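A rubisco-like protein (Burkholderia fungorum, PDB 3NWR) is a RuBisCO-like protein, classed as a lyase, whose own substrate and reaction are not established. Local coordinates at residues Pro229-Phe234 with Gly254-Met259; Pro145-Ala150 with Pro278-Ala283; Glu22-Pro27 with Gln83-Pro88. All coordinates share one frame; numbering follows the deposited sequence.

Contact 1 (Pro229-Phe234 with Gly254-Met259); sequences PVMVAF and GGSCVM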
# COMPACT_ATOMS: atom_id res chain seq x y z
N PRO A 229 5.28 27.46 21.85
CA PRO A 229 5.53 26.87 20.53
C PRO A 229 4.28 26.12 20.07
O PRO A 229 3.57 25.55 20.90
CB PRO A 229 6.67 25.88 20.78
CG PRO A 229 7.02 25.97 22.24
CD PRO A 229 5.92 26.71 22.94
N VAL A 230 4.00 26.15 18.77
CA VAL A 230 2.94 25.34 18.18
C VAL A 230 3.55 24.54 17.04
O VAL A 230 4.17 25.10 16.13
CB VAL A 230 1.77 26.19 17.65
CG1 VAL A 230 0.72 25.30 16.98
CG2 VAL A 230 1.14 26.99 18.78
N MET A 231 3.39 23.22 17.10
CA MET A 231 3.92 22.33 16.08
C MET A 231 2.96 22.22 14.90
O MET A 231 1.79 21.87 15.07
CB MET A 231 4.16 20.94 16.67
CG MET A 231 4.58 19.90 15.64
SD MET A 231 5.02 18.31 16.37
CE MET A 231 6.50 18.75 17.29
N VAL A 232 3.45 22.53 13.70
CA VAL A 232 2.63 22.40 12.50
C VAL A 232 3.16 21.24 11.67
O VAL A 232 4.33 21.22 11.26
CB VAL A 232 2.64 23.69 11.65
CG1 VAL A 232 1.82 23.48 10.36
CG2 VAL A 232 2.08 24.86 12.46
N ALA A 233 2.29 20.26 11.45
CA ALA A 233 2.63 19.14 10.60
C ALA A 233 2.25 19.50 9.17
O ALA A 233 1.09 19.38 8.77
CB ALA A 233 1.90 17.87 11.05
N PHE A 234 3.23 19.99 8.42
CA PHE A 234 3.03 20.29 7.00
C PHE A 234 3.02 19.00 6.21
O PHE A 234 3.95 18.20 6.31
CB PHE A 234 4.16 21.18 6.48
CG PHE A 234 4.14 22.56 7.06
CD1 PHE A 234 3.22 23.49 6.63
CD2 PHE A 234 5.05 22.92 8.05
CE1 PHE A 234 3.20 24.78 7.16
CE2 PHE A 234 5.03 24.21 8.60
CZ PHE A 234 4.10 25.13 8.16
N GLY A 254 11.98 27.22 10.13
CA GLY A 254 11.81 27.09 11.57
C GLY A 254 10.77 26.08 12.03
O GLY A 254 10.36 26.08 13.19
N GLY A 255 10.34 25.22 11.11
CA GLY A 255 9.36 24.20 11.45
C GLY A 255 9.96 23.09 12.28
O GLY A 255 11.17 23.02 12.48
N SER A 256 9.10 22.21 12.78
CA SER A 256 9.55 21.11 13.63
C SER A 256 9.02 19.76 13.19
O SER A 256 9.40 18.73 13.74
CB SER A 256 9.12 21.36 15.08
OG SER A 256 7.71 21.46 15.17
N CYS A 257 8.14 19.76 12.19
CA CYS A 257 7.40 18.55 11.87
C CYS A 257 7.00 18.52 10.39
O CYS A 257 6.61 19.55 9.83
CB CYS A 257 6.15 18.48 12.76
SG CYS A 257 5.11 17.01 12.51
N VAL A 258 7.09 17.34 9.79
CA VAL A 258 6.50 17.08 8.48
C VAL A 258 5.59 15.86 8.55
O VAL A 258 5.85 14.92 9.30
CB VAL A 258 7.55 16.89 7.38
CG1 VAL A 258 8.29 18.20 7.12
CG2 VAL A 258 8.53 15.79 7.76
N MET A 259 4.52 15.90 7.77
CA MET A 259 3.54 14.82 7.69
C MET A 259 3.67 14.16 6.33
O MET A 259 3.98 14.82 5.34
CB MET A 259 2.15 15.42 7.86
CG MET A 259 1.00 14.58 7.32
SD MET A 259 -0.50 15.56 7.56
CE MET A 259 -1.64 14.67 6.50
O HOH W 1 6.60 22.53 11.27
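Met259 N donates a nearly straight hydrogen bond to Phe234 O at 2.8 Å. It joins two neighbouring parallel strands, 233-235 and 257-261, of the TIM-barrel sheet. Helix 240-252 links them as a beta-alpha-beta crossover. The donor sits above the carbonyl plane of Phe234, and Val258 CA adds a CA-H...O contact to the same oxygen. Phe234 pairs with Val258 in parallel register.

Before the strands, the two segments stand further apart, and a water bridges them. It donates to Val232 O at 2.6 Å and accepts from Ser256 N at 2.9 Å.

Ala233 and Cys257 share one face of the sheet. Cys257 SG lies anti to its backbone N (chi1 -179°), which sets it 3.6 Å from Ala233 CB. Met259 CB touches the same methyl from further along the strand. Met231 reaches the other segment by its middle: CG lies 3.6 Å from Cys257 CB. The bend at chi3 (-66°) brings CE back to Ser256 OG.

Further out, Leu155 of helix 148-156 touches both Met231 and Ser256. Val280 of the next strand packs on Met231 and Cys257. On the other face, Val215 and Met216 of helix 208-226 touch Phe234. The ring is also held from within its own segment: Val232 CG1 lies over its centre, 3.5 Å above the plane.

Contact 2 (Pro145-Ala150 with Pro278-Ala283); sequences PRHGVA and PLVLHA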
# COMPACT_ATOMS: atom_id res chain seq x y z
N PRO A 145 12.63 5.98 15.90
CA PRO A 145 12.04 7.32 15.90
C PRO A 145 13.10 8.32 16.38
O PRO A 145 13.78 8.07 17.38
CB PRO A 145 10.91 7.22 16.92
CG PRO A 145 11.13 5.95 17.67
CD PRO A 145 11.99 5.06 16.85
N ARG A 146 13.24 9.42 15.66
CA ARG A 146 14.19 10.46 16.04
C ARG A 146 13.73 11.19 17.31
O ARG A 146 14.55 11.60 18.14
CB ARG A 146 14.34 11.45 14.89
CG ARG A 146 15.54 12.34 14.98
CD ARG A 146 15.62 13.27 13.79
NE ARG A 146 16.01 12.61 12.54
CZ ARG A 146 17.27 12.57 12.09
NH1 ARG A 146 18.24 13.13 12.79
NH2 ARG A 146 17.55 11.97 10.93
N HIS A 147 12.42 11.34 17.45
CA HIS A 147 11.82 12.15 18.51
C HIS A 147 10.83 11.40 19.37
O HIS A 147 10.83 11.53 20.60
CB HIS A 147 11.13 13.37 17.90
CG HIS A 147 12.07 14.31 17.23
ND1 HIS A 147 12.96 15.10 17.94
CD2 HIS A 147 12.31 14.56 15.92
CE1 HIS A 147 13.68 15.81 17.09
NE2 HIS A 147 13.31 15.49 15.86
N GLY A 148 9.95 10.64 18.73
CA GLY A 148 8.89 9.93 19.43
C GLY A 148 8.14 10.82 20.41
O GLY A 148 7.85 11.98 20.12
N VAL A 149 7.84 10.27 21.58
CA VAL A 149 7.07 11.03 22.57
C VAL A 149 7.89 12.18 23.17
O VAL A 149 7.47 13.33 23.15
CB VAL A 149 6.56 10.10 23.68
CG1 VAL A 149 5.85 10.90 24.76
CG2 VAL A 149 5.64 9.03 23.10
N ALA A 150 9.08 11.86 23.69
CA ALA A 150 9.88 12.86 24.40
C ALA A 150 10.23 14.05 23.52
O ALA A 150 10.14 15.20 23.95
CB ALA A 150 11.15 12.22 24.97
N PRO A 278 15.76 16.03 10.21
CA PRO A 278 15.81 16.01 11.67
C PRO A 278 14.47 16.36 12.31
O PRO A 278 14.40 16.48 13.53
CB PRO A 278 16.83 17.10 11.98
CG PRO A 278 16.65 18.08 10.87
CD PRO A 278 16.32 17.27 9.64
N LEU A 279 13.43 16.53 11.49
CA LEU A 279 12.12 16.93 11.98
C LEU A 279 11.33 15.74 12.51
O LEU A 279 11.68 14.59 12.27
CB LEU A 279 11.33 17.62 10.86
CG LEU A 279 12.05 18.80 10.20
CD1 LEU A 279 11.32 19.27 8.96
CD2 LEU A 279 12.20 19.92 11.22
N VAL A 280 10.27 16.03 13.25
CA VAL A 280 9.30 15.01 13.65
C VAL A 280 8.58 14.51 12.40
O VAL A 280 8.15 15.29 11.56
CB VAL A 280 8.27 15.61 14.62
CG1 VAL A 280 7.18 14.59 14.96
CG2 VAL A 280 8.96 16.09 15.88
N LEU A 281 8.46 13.19 12.30
CA LEU A 281 7.81 12.54 11.16
C LEU A 281 6.42 12.08 11.59
O LEU A 281 6.29 11.08 12.32
CB LEU A 281 8.65 11.36 10.69
CG LEU A 281 9.11 11.32 9.25
CD1 LEU A 281 9.77 9.98 8.96
CD2 LEU A 281 7.95 11.58 8.30
N HIS A 282 5.41 12.82 11.18
CA HIS A 282 4.01 12.53 11.54
C HIS A 282 3.41 11.67 10.42
O HIS A 282 3.16 12.15 9.32
CB HIS A 282 3.23 13.85 11.70
CG HIS A 282 1.79 13.66 12.08
ND1 HIS A 282 1.37 13.54 13.39
CD2 HIS A 282 0.67 13.62 11.32
CE1 HIS A 282 0.06 13.40 13.42
NE2 HIS A 282 -0.39 13.44 12.18
N ALA A 283 3.18 10.39 10.72
CA ALA A 283 2.69 9.46 9.71
C ALA A 283 1.17 9.48 9.60
O ALA A 283 0.48 9.20 10.58
CB ALA A 283 3.17 8.04 10.04
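His147 NE2 donates to Pro278 O at 2.8 Å, with an angle of 178° at the hydrogen. The oxygen lies in the plane of the imidazole. The donor is tilted 30° from the carbonyl plane of Pro278.

Val280 sits beside the same ring. Its CG2 comes within 3.7 Å of His147 CD2, and the two side chains cross obliquely. Leu279 O lies at the edge of the imidazole.

Arg146 approaches Pro278 alongside the histidine. Its CD is 3.4 Å from Pro278 O. The bend at chi3 (-73°) turns the guanidinium so that one face lies against Pro278 CA, with that atom off to one side of the group. Its NH2 bonds to Arg274 O, beyond the two segments. Arg146 CG also lies above one face of the His147 ring, displaced from its centre and 3.8 Å from the plane.

The Asp314 carboxylate bridges the two backbones. OD1 accepts from His147 N and Gly148 N, while OD2 accepts from Leu281 N. The contact thus fastens the loop leading into helix 148-156 onto the start of strand 280-284, at the N-terminal end of a strand in the RuBisCO-type TIM barrel.

Contact 3 (Glu22-Pro27 with Gln83-Pro88); sequences ETPLDP and QGTPGP. With SO4 (sulfate ion), chain D.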
# COMPACT_ATOMS: atom_id res chain seq x y z
N GLU A 22 -8.26 -18.80 6.24
CA GLU A 22 -9.53 -19.47 6.01
C GLU A 22 -9.39 -20.27 4.72
O GLU A 22 -8.90 -19.76 3.72
CB GLU A 22 -10.65 -18.44 5.87
CG GLU A 22 -12.04 -19.03 5.67
CD GLU A 22 -13.06 -17.96 5.33
OE1 GLU A 22 -13.30 -17.09 6.20
OE2 GLU A 22 -13.58 -17.98 4.20
N THR A 23 -9.83 -21.53 4.76
CA THR A 23 -9.65 -22.42 3.62
C THR A 23 -10.58 -23.61 3.77
O THR A 23 -10.83 -24.07 4.88
CB THR A 23 -8.19 -22.92 3.51
OG1 THR A 23 -8.05 -23.82 2.42
CG2 THR A 23 -7.75 -23.61 4.82
N PRO A 24 -11.12 -24.12 2.65
CA PRO A 24 -11.91 -25.35 2.75
C PRO A 24 -10.98 -26.56 2.78
O PRO A 24 -11.44 -27.69 3.00
CB PRO A 24 -12.72 -25.34 1.45
CG PRO A 24 -11.82 -24.66 0.47
CD PRO A 24 -11.05 -23.62 1.26
N LEU A 25 -9.69 -26.33 2.54
CA LEU A 25 -8.70 -27.39 2.55
C LEU A 25 -8.15 -27.58 3.97
O LEU A 25 -8.65 -26.98 4.92
CB LEU A 25 -7.57 -27.08 1.56
CG LEU A 25 -8.01 -26.64 0.16
CD1 LEU A 25 -6.81 -26.34 -0.73
CD2 LEU A 25 -8.92 -27.69 -0.49
N ASP A 26 -7.13 -28.42 4.11
CA ASP A 26 -6.51 -28.66 5.41
C ASP A 26 -5.68 -27.46 5.84
O ASP A 26 -4.72 -27.10 5.16
CB ASP A 26 -5.60 -29.89 5.33
CG ASP A 26 -4.92 -30.18 6.65
OD1 ASP A 26 -5.63 -30.59 7.59
OD2 ASP A 26 -3.69 -30.00 6.74
N PRO A 27 -6.04 -26.83 6.97
CA PRO A 27 -5.30 -25.63 7.41
C PRO A 27 -3.80 -25.85 7.56
O PRO A 27 -3.02 -24.97 7.17
CB PRO A 27 -5.94 -25.30 8.76
CG PRO A 27 -7.36 -25.79 8.62
CD PRO A 27 -7.25 -27.05 7.78
N GLN A 83 -13.00 -25.98 -9.10
CA GLN A 83 -12.92 -27.36 -8.66
C GLN A 83 -14.04 -27.77 -7.73
O GLN A 83 -14.03 -28.87 -7.18
CB GLN A 83 -11.58 -27.61 -7.99
CG GLN A 83 -10.42 -27.51 -8.94
CD GLN A 83 -9.11 -27.41 -8.22
OE1 GLN A 83 -9.05 -26.93 -7.09
NE2 GLN A 83 -8.04 -27.87 -8.87
N GLY A 84 -15.02 -26.89 -7.57
CA GLY A 84 -16.17 -27.18 -6.73
C GLY A 84 -15.78 -27.75 -5.37
O GLY A 84 -16.45 -28.65 -4.86
N THR A 85 -14.70 -27.24 -4.80
CA THR A 85 -14.30 -27.66 -3.46
C THR A 85 -15.42 -27.34 -2.48
O THR A 85 -15.89 -26.21 -2.42
CB THR A 85 -13.00 -26.96 -3.01
OG1 THR A 85 -12.03 -27.02 -4.07
CG2 THR A 85 -12.43 -27.62 -1.77
N PRO A 86 -15.88 -28.35 -1.73
CA PRO A 86 -17.00 -28.15 -0.81
C PRO A 86 -16.57 -27.46 0.48
O PRO A 86 -15.40 -27.54 0.86
CB PRO A 86 -17.45 -29.58 -0.50
CG PRO A 86 -16.20 -30.38 -0.59
CD PRO A 86 -15.35 -29.73 -1.66
N GLY A 87 -17.51 -26.80 1.14
CA GLY A 87 -17.26 -26.25 2.46
C GLY A 87 -17.19 -27.38 3.46
O GLY A 87 -17.19 -28.55 3.06
N PRO A 88 -17.13 -27.06 4.75
CA PRO A 88 -17.15 -25.69 5.30
C PRO A 88 -15.82 -24.99 5.06
O PRO A 88 -14.87 -25.61 4.60
CB PRO A 88 -17.35 -25.92 6.80
CG PRO A 88 -17.72 -27.36 6.96
CD PRO A 88 -17.08 -28.07 5.82
S SO4 D . -6.33 -30.97 1.45
O1 SO4 D . -6.17 -30.86 0.00
O2 SO4 D . -7.74 -30.86 1.80
O3 SO4 D . -5.58 -29.91 2.11
O4 SO4 D . -5.81 -32.26 1.89
O HOH W 2 -13.93 -28.19 3.94
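Apolar contacts centre on Thr85 CG2. This methyl lies 3.7 Å from Leu25 CD2 and 3.8 Å from Pro24 CG. Both side chains cross the threonine at about a right angle. With chi1 at -47°, Thr85 OG1 lies beside the backbone N, and CG2 takes the position opposite that N, where it meets Pro24 and Leu25. OG1 makes a weak hydrogen bond to Leu80 O in the preceding helix.

Carbon-to-carbonyl contacts come next. Pro24 CA makes a CA-H...O contact with Pro88 O at 3.5 Å. Pro24 CB lies at the same distance from Pro86 O. The peptide bond before Pro88 is cis.

Polar links across the contact run through water. One water donates to Pro24 O at 2.7 Å and to Pro88 O at 2.8 Å, although other acceptors also compete for its protons.

Within segment 22-27, Leu25 N bonds to Thr23 OG1 in an ST turn. Asp26 N donates to a sulfate oxygen, O3, at 2.9 Å. Arg29 also holds this ion, which probably came from the crystallisation liquor. Asp26 is the N-cap of helix 27-37, its OD2 accepting from Arg29 N.

The turn after strand 14-23 and the loop before strand 89-99 thus meet weakly, by apolar packing and a CA-H...O contact, and hydrogen bonding between them depends on the bridging water.

Contact 3 comes first along the chain and closes before the other two open. It lies in the N-terminal domain, at the end of strand 14-23 of the antiparallel sheet. Contacts 1 and 2 both belong to the catalytic barrel, and contact 1 falls between the two segments of contact 2 in sequence. Their centres are 11 Å apart. They meet where strands 257-261 and 280-284 run side by side: Val258 O to His282 N and Ser256 O to Val280 N are probable hydrogen bonds. Contact 3 is about 52 Å from contact 1 and 46 Å from contact 2, between centres, across the chain's centre. Contacts 1 and 2 thus knit one part of the barrel, around strands 233-235, 257-261 and 280-284, while contact 3 closes a separate surface corner.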